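Local coordinates for ethylbenzene dehydrogenase alpha-subunit (Aromatoleum aromaticum, PDB 2IVF), which belongs to the molybdopterin oxidoreductase family and carries a molybdenum atom, two pterin guanine dinucleotide cofactors and an iron-sulfur cluster, at residues 296-302 and 418-423; 306-310 and 428-432. All blocks are in the same frame, centred on the assembly; numbering follows the deposited sequence.

In the fold
Interactions 1 and 2 lie side by side, their centres about 11 Å apart, at the edge of the four-stranded parallel sheet 294-296, 277-281, 249-253, 440-444. The chain leaves strand 294-296 through the loop of interaction 1 and enters helix 303-316, which supplies one half of interaction 2; the end of helix 414-421 with the residues just after it, and helix 425-437, supply the partners. Interaction 1 is partly buried and mixed: the exposed R299 side chain reaches A419, a backbone bond joins R299 to buried C421, valines pack within, and G301 links to MGD. Interaction 2 is wholly buried, apolar, and without a hydrogen bond between its helices. The two merge where V296 packs on F306 and L431.

Interaction 1 of 2, residues 296-302 and 418-423; sequences VPVRVGS and SAKCGV. With MGD (2-amino-5,6-dimercapto-7-methyl-3,7,8a,9-tetrahydro-8-oxa-1,3,9,10-tetraaza-anthracen-4-one guanosine dinucleotide), chain M.
The extended side chain of R299 runs alongside the C-terminal end of helix 414-421, and its guanidinium turns one face to the backbone at G422, whose N lies 3.6 Å above the guanidinium plane. From there NH1 gives a short but bent, weak hydrogen bond to A419 O (2.6 Å, 125° at the hydrogen). The backbone of the same residue makes the straighter link, R299 N to C421 O at 2.8 Å, with the donor tilted out of the carbonyl plane. V298 CA adds a weaker CA-H···O contact to the same oxygen, which thus has one true hydrogen bond from this loop and one lesser contact. G422, with positive phi, turns the chain out of the helix just beyond.

Residues 299-302 form a type II beta turn between strand 294-296 and helix 303-316, part of the pocket for MGD: G301 N hydrogen-bonds MGD O6 at 2.8 Å, and V298 CG2 lies near N2 of the guanine. S302 OG sits between its own backbone N and carbonyl carbon (chi1 67°), which lets it bond R299 O across the turn while resting against C421 CB (3.2 Å).

V423, buried, sets its CG2 against two valines of the loop. The V296 and V423 side chains meet at a slant, with V296 CG1 3.5 Å from V423 CG2, whereas V298 lies beside V423, pointing the same way, with CG1 3.7 Å from that methyl. P297, flanking them, also packs on F281 of the beta-subunit chain.

Interaction 2 of 2, residues 306-310 and 428-432; sequences FWLGL and IRELG
L310 and F306 of helix 303-316 meet I428, L431 and G432 of helix 425-437 entirely through apolar and van der Waals contacts. The short helical segments cross at -61° with their axes 9.0 Å apart; of their CA atoms, those of L310 and G432 come nearest, at 4.2 Å.

Side chain against backbone comes first. L310 leans over the turn of the other helix: its CG lies 3.6 Å from G432 N, and its CD1 lies near I428 O. Both polar atoms are already joined to each other by the helical bond G432 N to I428 O, so the leucine covers a satisfied pair. G309 lets the other helix come close in turn, since I428 CG2 rests on its carbonyl carbon at 3.9 Å. With chi1 of I428 at -66° placing CG1 beside the backbone N, CG2 takes the position anti to that N and faces G309 and L310 CD1.

Among side chains, F306 and L431 cross at about a right angle, with L431 CD1 at the ring edge, 3.8 Å from CZ. I428 CG1 approaches the same ring obliquely near CD1. Within its own helix, L310 CD1 lies over one face of the F306 ring, offset toward the rim. F306 and L431 also touch V296 and strand 277-281, joining the helix pair to the parallel sheet.

With no hydrogen bond or charge pair between the segments, their adhesion rests on the fit of buried hydrocarbon surfaces, with glycine on each helix at the close approach.

Interaction 1 of 2, residues 296-302 and 418-423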
ATOM      1  N   VAL A 296     -18.465  12.966  -4.071  1.00 23.75           N
ATOM      2  CA  VAL A 296     -19.770  12.637  -4.602  1.00 22.60           C
ATOM      3  C   VAL A 296     -20.138  11.280  -3.989  1.00 23.89           C
ATOM      4  O   VAL A 296     -19.572  10.262  -4.369  1.00 22.32           O
ATOM      5  CB  VAL A 296     -19.747  12.606  -6.153  1.00 23.00           C
ATOM      6  CG1 VAL A 296     -21.076  12.065  -6.713  1.00 19.88           C
ATOM      7  CG2 VAL A 296     -19.373  14.011  -6.773  1.00 18.55           C
ATOM      8  N   PRO A 297     -21.052  11.276  -2.984  1.00 24.73           N
ATOM      9  CA  PRO A 297     -21.286  10.119  -2.148  1.00 24.40           C
ATOM     10  C   PRO A 297     -22.306   9.186  -2.751  1.00 24.46           C
ATOM     11  O   PRO A 297     -23.411   8.950  -2.221  1.00 24.38           O
ATOM     12  CB  PRO A 297     -21.753  10.736  -0.836  1.00 25.32           C
ATOM     13  CG  PRO A 297     -22.473  11.943  -1.250  1.00 25.86           C
ATOM     14  CD  PRO A 297     -21.835  12.444  -2.519  1.00 25.49           C
ATOM     15  N   VAL A 298     -21.947   8.629  -3.874  1.00 23.84           N
ATOM     16  CA  VAL A 298     -22.906   7.675  -4.521  1.00 23.20           C
ATOM     17  C   VAL A 298     -23.282   6.493  -3.659  1.00 23.65           C
ATOM     18  O   VAL A 298     -22.448   5.938  -2.958  1.00 23.55           O
ATOM     19  CB  VAL A 298     -22.355   7.167  -5.863  1.00 23.48           C
ATOM     20  CG1 VAL A 298     -22.347   8.348  -6.905  1.00 24.64           C
ATOM     21  CG2 VAL A 298     -20.973   6.499  -5.697  1.00 21.97           C
ATOM     22  N   ARG A 299     -24.545   6.073  -3.727  1.00 24.60           N
ATOM     23  CA  ARG A 299     -24.895   4.768  -3.212  1.00 26.24           C
ATOM     24  C   ARG A 299     -24.070   3.727  -3.984  1.00 25.71           C
ATOM     25  O   ARG A 299     -23.895   3.869  -5.188  1.00 24.33           O
ATOM     26  CB  ARG A 299     -26.374   4.492  -3.385  1.00 26.59           C
ATOM     27  CG  ARG A 299     -27.224   5.317  -2.464  1.00 30.28           C
ATOM     28  CD  ARG A 299     -28.724   5.007  -2.626  1.00 33.05           C
ATOM     29  NE  ARG A 299     -29.418   6.181  -2.111  1.00 41.50           N
ATOM     30  CZ  ARG A 299     -30.621   6.606  -2.477  1.00 44.29           C
ATOM     31  NH1 ARG A 299     -31.359   5.895  -3.336  1.00 46.24           N
ATOM     32  NH2 ARG A 299     -31.094   7.745  -1.939  1.00 44.64           N
ATOM     33  N   VAL A 300     -23.584   2.697  -3.293  1.00 24.19           N
ATOM     34  CA  VAL A 300     -22.797   1.635  -3.948  1.00 24.16           C
ATOM     35  C   VAL A 300     -23.538   1.195  -5.204  1.00 22.90           C
ATOM     36  O   VAL A 300     -24.691   0.883  -5.122  1.00 22.71           O
ATOM     37  CB  VAL A 300     -22.596   0.430  -3.036  1.00 23.74           C
ATOM     38  CG1 VAL A 300     -21.858  -0.636  -3.779  1.00 23.96           C
ATOM     39  CG2 VAL A 300     -21.858   0.858  -1.736  1.00 22.30           C
ATOM     40  N   GLY A 301     -22.862   1.219  -6.361  1.00 23.89           N
ATOM     41  CA  GLY A 301     -23.416   0.741  -7.606  1.00 23.98           C
ATOM     42  C   GLY A 301     -24.357   1.656  -8.371  1.00 24.00           C
ATOM     43  O   GLY A 301     -24.882   1.258  -9.404  1.00 24.98           O
ATOM     44  N   SER A 302     -24.582   2.870  -7.867  1.00 23.73           N
ATOM     45  CA  SER A 302     -25.534   3.776  -8.463  1.00 22.64           C
ATOM     46  C   SER A 302     -24.952   4.830  -9.396  1.00 22.93           C
ATOM     47  O   SER A 302     -25.694   5.758  -9.781  1.00 23.27           O
ATOM     48  CB  SER A 302     -26.326   4.508  -7.376  1.00 24.00           C
ATOM     49  OG  SER A 302     -25.497   5.377  -6.631  1.00 21.80           O
ATOM     50  N   SER A 418     -30.880  12.060  -8.218  1.00 25.52           N
ATOM     51  CA  SER A 418     -30.545  12.165  -6.792  1.00 25.96           C
ATOM     52  C   SER A 418     -31.256  11.098  -5.946  1.00 24.83           C
ATOM     53  O   SER A 418     -30.658  10.513  -5.053  1.00 26.69           O
ATOM     54  CB  SER A 418     -30.907  13.547  -6.270  1.00 26.05           C
ATOM     55  OG  SER A 418     -30.756  13.600  -4.870  1.00 26.93           O
ATOM     56  N   ALA A 419     -32.520  10.853  -6.219  1.00 25.45           N
ATOM     57  CA  ALA A 419     -33.267   9.810  -5.498  1.00 25.80           C
ATOM     58  C   ALA A 419     -32.607   8.473  -5.727  1.00 26.31           C
ATOM     59  O   ALA A 419     -32.587   7.640  -4.831  1.00 27.19           O
ATOM     60  CB  ALA A 419     -34.717   9.771  -5.930  1.00 25.95           C
ATOM     61  N   LYS A 420     -32.035   8.285  -6.909  1.00 25.85           N
ATOM     62  CA  LYS A 420     -31.474   7.014  -7.274  1.00 25.94           C
ATOM     63  C   LYS A 420     -30.054   6.811  -6.765  1.00 26.15           C
ATOM     64  O   LYS A 420     -29.692   5.701  -6.427  1.00 26.54           O
ATOM     65  CB  LYS A 420     -31.521   6.845  -8.783  1.00 26.59           C
ATOM     66  CG  LYS A 420     -32.923   6.749  -9.352  1.00 26.95           C
ATOM     67  CD  LYS A 420     -32.922   6.754 -10.864  1.00 26.62           C
ATOM     68  CE  LYS A 420     -34.315   6.743 -11.431  1.00 27.77           C
ATOM     69  NZ  LYS A 420     -35.250   5.878 -10.648  1.00 26.70           N
ATOM     70  N   CYS A 421     -29.226   7.856  -6.705  1.00 25.50           N
ATOM     71  CA  CYS A 421     -27.846   7.661  -6.300  1.00 24.29           C
ATOM     72  C   CYS A 421     -27.437   8.321  -4.983  1.00 24.19           C
ATOM     73  O   CYS A 421     -26.289   8.164  -4.533  1.00 22.84           O
ATOM     74  CB  CYS A 421     -26.889   8.148  -7.381  1.00 24.74           C
ATOM     75  SG  CYS A 421     -26.894   9.966  -7.664  1.00 23.98           S
ATOM     76  N   GLY A 422     -28.362   9.047  -4.374  1.00 23.86           N
ATOM     77  CA  GLY A 422     -28.102   9.689  -3.100  1.00 25.00           C
ATOM     78  C   GLY A 422     -27.202  10.907  -3.148  1.00 25.65           C
ATOM     79  O   GLY A 422     -26.847  11.454  -2.114  1.00 27.16           O
ATOM     80  N   VAL A 423     -26.863  11.379  -4.341  1.00 25.64           N
ATOM     81  CA  VAL A 423     -26.042  12.594  -4.478  1.00 24.42           C
ATOM     82  C   VAL A 423     -27.011  13.768  -4.491  1.00 23.77           C
ATOM     83  O   VAL A 423     -28.040  13.696  -5.158  1.00 22.86           O
ATOM     84  CB  VAL A 423     -25.229  12.526  -5.782  1.00 24.00           C
ATOM     85  CG1 VAL A 423     -24.339  13.763  -5.956  1.00 24.72           C
ATOM     86  CG2 VAL A 423     -24.373  11.274  -5.765  1.00 25.45           C
TER
HETATM   87  PB  MGD M1986      -9.965  -0.152  -6.096  1.00 13.50           P
HETATM   88  O1B MGD M1986      -8.874  -0.289  -5.093  1.00 13.53           O
HETATM   89  O2B MGD M1986     -10.861  -1.331  -6.226  1.00 16.27           O
HETATM   90  O3B MGD M1986      -9.514   0.229  -7.558  1.00 15.54           O
HETATM   91  O3A MGD M1986      -6.977   0.052  -7.710  1.00 13.42           O
HETATM   92  PA  MGD M1986      -8.194   1.003  -8.108  1.00 14.85           P
HETATM   93  O1A MGD M1986      -7.939   2.278  -7.430  1.00 13.45           O
HETATM   94  O2A MGD M1986      -8.369   1.012  -9.549  1.00 13.70           O
HETATM   95  O5' MGD M1986     -10.879   1.121  -5.734  1.00 15.42           O
HETATM   96  C5' MGD M1986     -11.420   1.239  -4.410  1.00 10.50           C
HETATM   97  C4' MGD M1986     -12.493   2.325  -4.380  1.00 12.02           C
HETATM   98  O4' MGD M1986     -13.628   1.907  -5.123  1.00 14.93           O
HETATM   99  C3' MGD M1986     -12.971   2.298  -2.947  1.00 12.42           C
HETATM  100  O3' MGD M1986     -12.214   3.271  -2.237  1.00 13.73           O
HETATM  101  C2' MGD M1986     -14.449   2.688  -3.076  1.00 15.07           C
HETATM  102  O2' MGD M1986     -14.666   3.977  -2.471  1.00 17.21           O
HETATM  103  C1' MGD M1986     -14.681   2.729  -4.596  1.00 14.09           C
HETATM  104  N9  MGD M1986     -15.993   2.111  -4.902  1.00 13.82           N
HETATM  105  C8  MGD M1986     -16.443   0.894  -4.560  1.00 15.66           C
HETATM  106  N7  MGD M1986     -17.665   0.681  -5.064  1.00 15.10           N
HETATM  107  C5  MGD M1986     -17.982   1.803  -5.760  1.00 16.12           C
HETATM  108  C6  MGD M1986     -19.078   2.251  -6.484  1.00 15.83           C
HETATM  109  O6  MGD M1986     -20.130   1.620  -6.643  1.00 15.84           O
HETATM  110  N1  MGD M1986     -18.990   3.517  -7.070  1.00 16.39           N
HETATM  111  C2  MGD M1986     -17.888   4.377  -6.955  1.00 15.83           C
HETATM  112  N2  MGD M1986     -17.906   5.616  -7.557  1.00 13.58           N
HETATM  113  N3  MGD M1986     -16.832   3.915  -6.271  1.00 13.40           N
HETATM  114  C4  MGD M1986     -16.883   2.686  -5.672  1.00 14.16           C
HETATM  115  C10 MGD M1986      -6.904  -1.252  -8.159  1.00 14.53           C
HETATM  116  C11 MGD M1986      -5.515  -1.494  -8.695  1.00 13.30           C
HETATM  117  O11 MGD M1986      -4.626  -1.231  -7.688  1.00 13.50           O
HETATM  118  C12 MGD M1986      -5.295  -2.886  -9.306  1.00 15.42           C
HETATM  119  S12 MGD M1986      -6.571  -3.734 -10.169  1.00 15.44           S
HETATM  120  C13 MGD M1986      -4.068  -3.489  -9.185  1.00 14.58           C
HETATM  121  S13 MGD M1986      -3.815  -5.045  -9.899  1.00 14.84           S
HETATM  122  C14 MGD M1986      -2.967  -2.829  -8.429  1.00 16.59           C
HETATM  123  N15 MGD M1986      -2.943  -3.460  -7.078  1.00 14.50           N
HETATM  124  C16 MGD M1986      -2.491  -2.753  -5.947  1.00 14.22           C
HETATM  125  C17 MGD M1986      -2.317  -3.339  -4.720  1.00 13.16           C
HETATM  126  O17 MGD M1986      -2.576  -4.552  -4.531  1.00 15.69           O
HETATM  127  N18 MGD M1986      -1.865  -2.528  -3.659  1.00 14.02           N
HETATM  128  C19 MGD M1986      -1.577  -1.207  -3.809  1.00 12.14           C
HETATM  129  N19 MGD M1986      -1.156  -0.523  -2.726  1.00 14.20           N
HETATM  130  N20 MGD M1986      -1.795  -0.663  -5.015  1.00 13.91           N
HETATM  131  C21 MGD M1986      -2.203  -1.398  -6.062  1.00 12.01           C
HETATM  132  N22 MGD M1986      -2.407  -0.805  -7.304  1.00 14.92           N
HETATM  133  C23 MGD M1986      -3.327  -1.325  -8.273  1.00 14.40           C

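Interaction 2 of 2, residues 306-310 and 428-432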
ATOM      1  N   PHE A 306     -25.948   8.967 -11.419  1.00 21.50           N
ATOM      2  CA  PHE A 306     -25.228  10.242 -11.253  1.00 21.88           C
ATOM      3  C   PHE A 306     -24.863  10.784 -12.625  1.00 20.99           C
ATOM      4  O   PHE A 306     -25.167  11.924 -12.967  1.00 21.60           O
ATOM      5  CB  PHE A 306     -24.025  10.095 -10.328  1.00 21.94           C
ATOM      6  CG  PHE A 306     -23.082  11.285 -10.363  1.00 21.40           C
ATOM      7  CD1 PHE A 306     -23.367  12.457  -9.665  1.00 20.69           C
ATOM      8  CD2 PHE A 306     -21.935  11.239 -11.115  1.00 21.95           C
ATOM      9  CE1 PHE A 306     -22.510  13.552  -9.745  1.00 21.21           C
ATOM     10  CE2 PHE A 306     -21.108  12.322 -11.202  1.00 23.28           C
ATOM     11  CZ  PHE A 306     -21.392  13.477 -10.507  1.00 21.91           C
ATOM     12  N   TRP A 307     -24.253   9.947 -13.438  1.00 21.28           N
ATOM     13  CA  TRP A 307     -23.734  10.400 -14.712  1.00 21.05           C
ATOM     14  C   TRP A 307     -24.852  10.671 -15.710  1.00 19.82           C
ATOM     15  O   TRP A 307     -24.747  11.610 -16.495  1.00 20.64           O
ATOM     16  CB  TRP A 307     -22.733   9.417 -15.296  1.00 21.49           C
ATOM     17  CG  TRP A 307     -21.478   9.408 -14.600  1.00 20.25           C
ATOM     18  CD1 TRP A 307     -21.030   8.452 -13.786  1.00 22.10           C
ATOM     19  CD2 TRP A 307     -20.480  10.420 -14.642  1.00 20.94           C
ATOM     20  NE1 TRP A 307     -19.804   8.787 -13.291  1.00 21.31           N
ATOM     21  CE2 TRP A 307     -19.435   9.996 -13.819  1.00 22.10           C
ATOM     22  CE3 TRP A 307     -20.361  11.649 -15.312  1.00 20.46           C
ATOM     23  CZ2 TRP A 307     -18.283  10.752 -13.628  1.00 22.03           C
ATOM     24  CZ3 TRP A 307     -19.210  12.398 -15.112  1.00 21.47           C
ATOM     25  CH2 TRP A 307     -18.189  11.935 -14.300  1.00 22.82           C
ATOM     26  N   LEU A 308     -25.947   9.945 -15.612  1.00 20.85           N
ATOM     27  CA  LEU A 308     -27.075  10.258 -16.462  1.00 21.03           C
ATOM     28  C   LEU A 308     -27.702  11.617 -16.014  1.00 20.97           C
ATOM     29  O   LEU A 308     -28.197  12.399 -16.829  1.00 22.37           O
ATOM     30  CB  LEU A 308     -28.073   9.118 -16.417  1.00 20.02           C
ATOM     31  CG  LEU A 308     -27.565   7.808 -17.053  1.00 22.88           C
ATOM     32  CD1 LEU A 308     -28.519   6.627 -16.790  1.00 21.50           C
ATOM     33  CD2 LEU A 308     -27.359   7.997 -18.571  1.00 22.83           C
ATOM     34  N   GLY A 309     -27.725  11.870 -14.719  1.00 22.28           N
ATOM     35  CA  GLY A 309     -28.183  13.166 -14.198  1.00 22.35           C
ATOM     36  C   GLY A 309     -27.359  14.304 -14.775  1.00 22.65           C
ATOM     37  O   GLY A 309     -27.912  15.333 -15.225  1.00 25.23           O
ATOM     38  N   LEU A 310     -26.045  14.110 -14.824  1.00 23.19           N
ATOM     39  CA  LEU A 310     -25.142  15.090 -15.420  1.00 22.41           C
ATOM     40  C   LEU A 310     -25.464  15.283 -16.904  1.00 22.01           C
ATOM     41  O   LEU A 310     -25.438  16.393 -17.414  1.00 21.61           O
ATOM     42  CB  LEU A 310     -23.679  14.684 -15.260  1.00 22.46           C
ATOM     43  CG  LEU A 310     -22.915  15.294 -14.063  1.00 23.69           C
ATOM     44  CD1 LEU A 310     -23.640  15.158 -12.718  1.00 24.01           C
ATOM     45  CD2 LEU A 310     -21.473  14.786 -14.013  1.00 23.38           C
ATOM     46  N   ILE A 428     -25.250  17.395  -8.405  1.00 24.15           N
ATOM     47  CA  ILE A 428     -25.544  16.909  -9.748  1.00 24.35           C
ATOM     48  C   ILE A 428     -25.580  18.095 -10.741  1.00 25.37           C
ATOM     49  O   ILE A 428     -24.912  18.076 -11.799  1.00 23.98           O
ATOM     50  CB  ILE A 428     -26.866  16.159  -9.773  1.00 25.34           C
ATOM     51  CG1 ILE A 428     -26.746  14.867  -8.929  1.00 22.43           C
ATOM     52  CG2 ILE A 428     -27.292  15.904 -11.258  1.00 24.21           C
ATOM     53  CD1 ILE A 428     -28.063  13.944  -8.884  1.00 24.47           C
ATOM     54  N   ARG A 429     -26.311  19.144 -10.379  1.00 24.74           N
ATOM     55  CA  ARG A 429     -26.440  20.298 -11.273  1.00 25.72           C
ATOM     56  C   ARG A 429     -25.114  21.037 -11.411  1.00 24.72           C
ATOM     57  O   ARG A 429     -24.716  21.384 -12.530  1.00 24.01           O
ATOM     58  CB  ARG A 429     -27.554  21.232 -10.818  1.00 25.57           C
ATOM     59  CG  ARG A 429     -28.132  22.066 -11.966  1.00 28.90           C
ATOM     60  CD  ARG A 429     -29.483  22.628 -11.666  1.00 32.03           C
ATOM     61  NE  ARG A 429     -30.606  21.747 -11.955  1.00 37.73           N
ATOM     62  CZ  ARG A 429     -31.615  21.507 -11.113  1.00 41.26           C
ATOM     63  NH1 ARG A 429     -31.652  22.029  -9.878  1.00 43.33           N
ATOM     64  NH2 ARG A 429     -32.599  20.711 -11.504  1.00 43.41           N
ATOM     65  N   GLU A 430     -24.408  21.255 -10.294  1.00 23.80           N
ATOM     66  CA  GLU A 430     -23.095  21.897 -10.355  1.00 23.91           C
ATOM     67  C   GLU A 430     -22.089  21.163 -11.241  1.00 22.54           C
ATOM     68  O   GLU A 430     -21.410  21.775 -12.062  1.00 20.82           O
ATOM     69  CB  GLU A 430     -22.475  22.023  -8.973  1.00 24.40           C
ATOM     70  CG  GLU A 430     -21.135  22.758  -8.977  1.00 25.25           C
ATOM     71  CD  GLU A 430     -20.567  22.897  -7.563  1.00 26.58           C
ATOM     72  OE1 GLU A 430     -21.384  23.086  -6.635  1.00 27.15           O
ATOM     73  OE2 GLU A 430     -19.340  22.790  -7.431  1.00 29.65           O
ATOM     74  N   LEU A 431     -21.978  19.856 -11.044  1.00 22.35           N
ATOM     75  CA  LEU A 431     -21.065  19.065 -11.819  1.00 23.09           C
ATOM     76  C   LEU A 431     -21.499  18.863 -13.274  1.00 23.66           C
ATOM     77  O   LEU A 431     -20.634  18.754 -14.162  1.00 24.31           O
ATOM     78  CB  LEU A 431     -20.757  17.738 -11.125  1.00 23.56           C
ATOM     79  CG  LEU A 431     -19.919  17.902  -9.842  1.00 23.46           C
ATOM     80  CD1 LEU A 431     -19.806  16.587  -8.982  1.00 26.58           C
ATOM     81  CD2 LEU A 431     -18.497  18.488 -10.145  1.00 23.68           C
ATOM     82  N   GLY A 432     -22.805  18.809 -13.526  1.00 24.25           N
ATOM     83  CA  GLY A 432     -23.325  18.827 -14.903  1.00 23.69           C
ATOM     84  C   GLY A 432     -22.790  20.008 -15.670  1.00 24.69           C
ATOM     85  O   GLY A 432     -22.284  19.884 -16.798  1.00 24.15           O
TER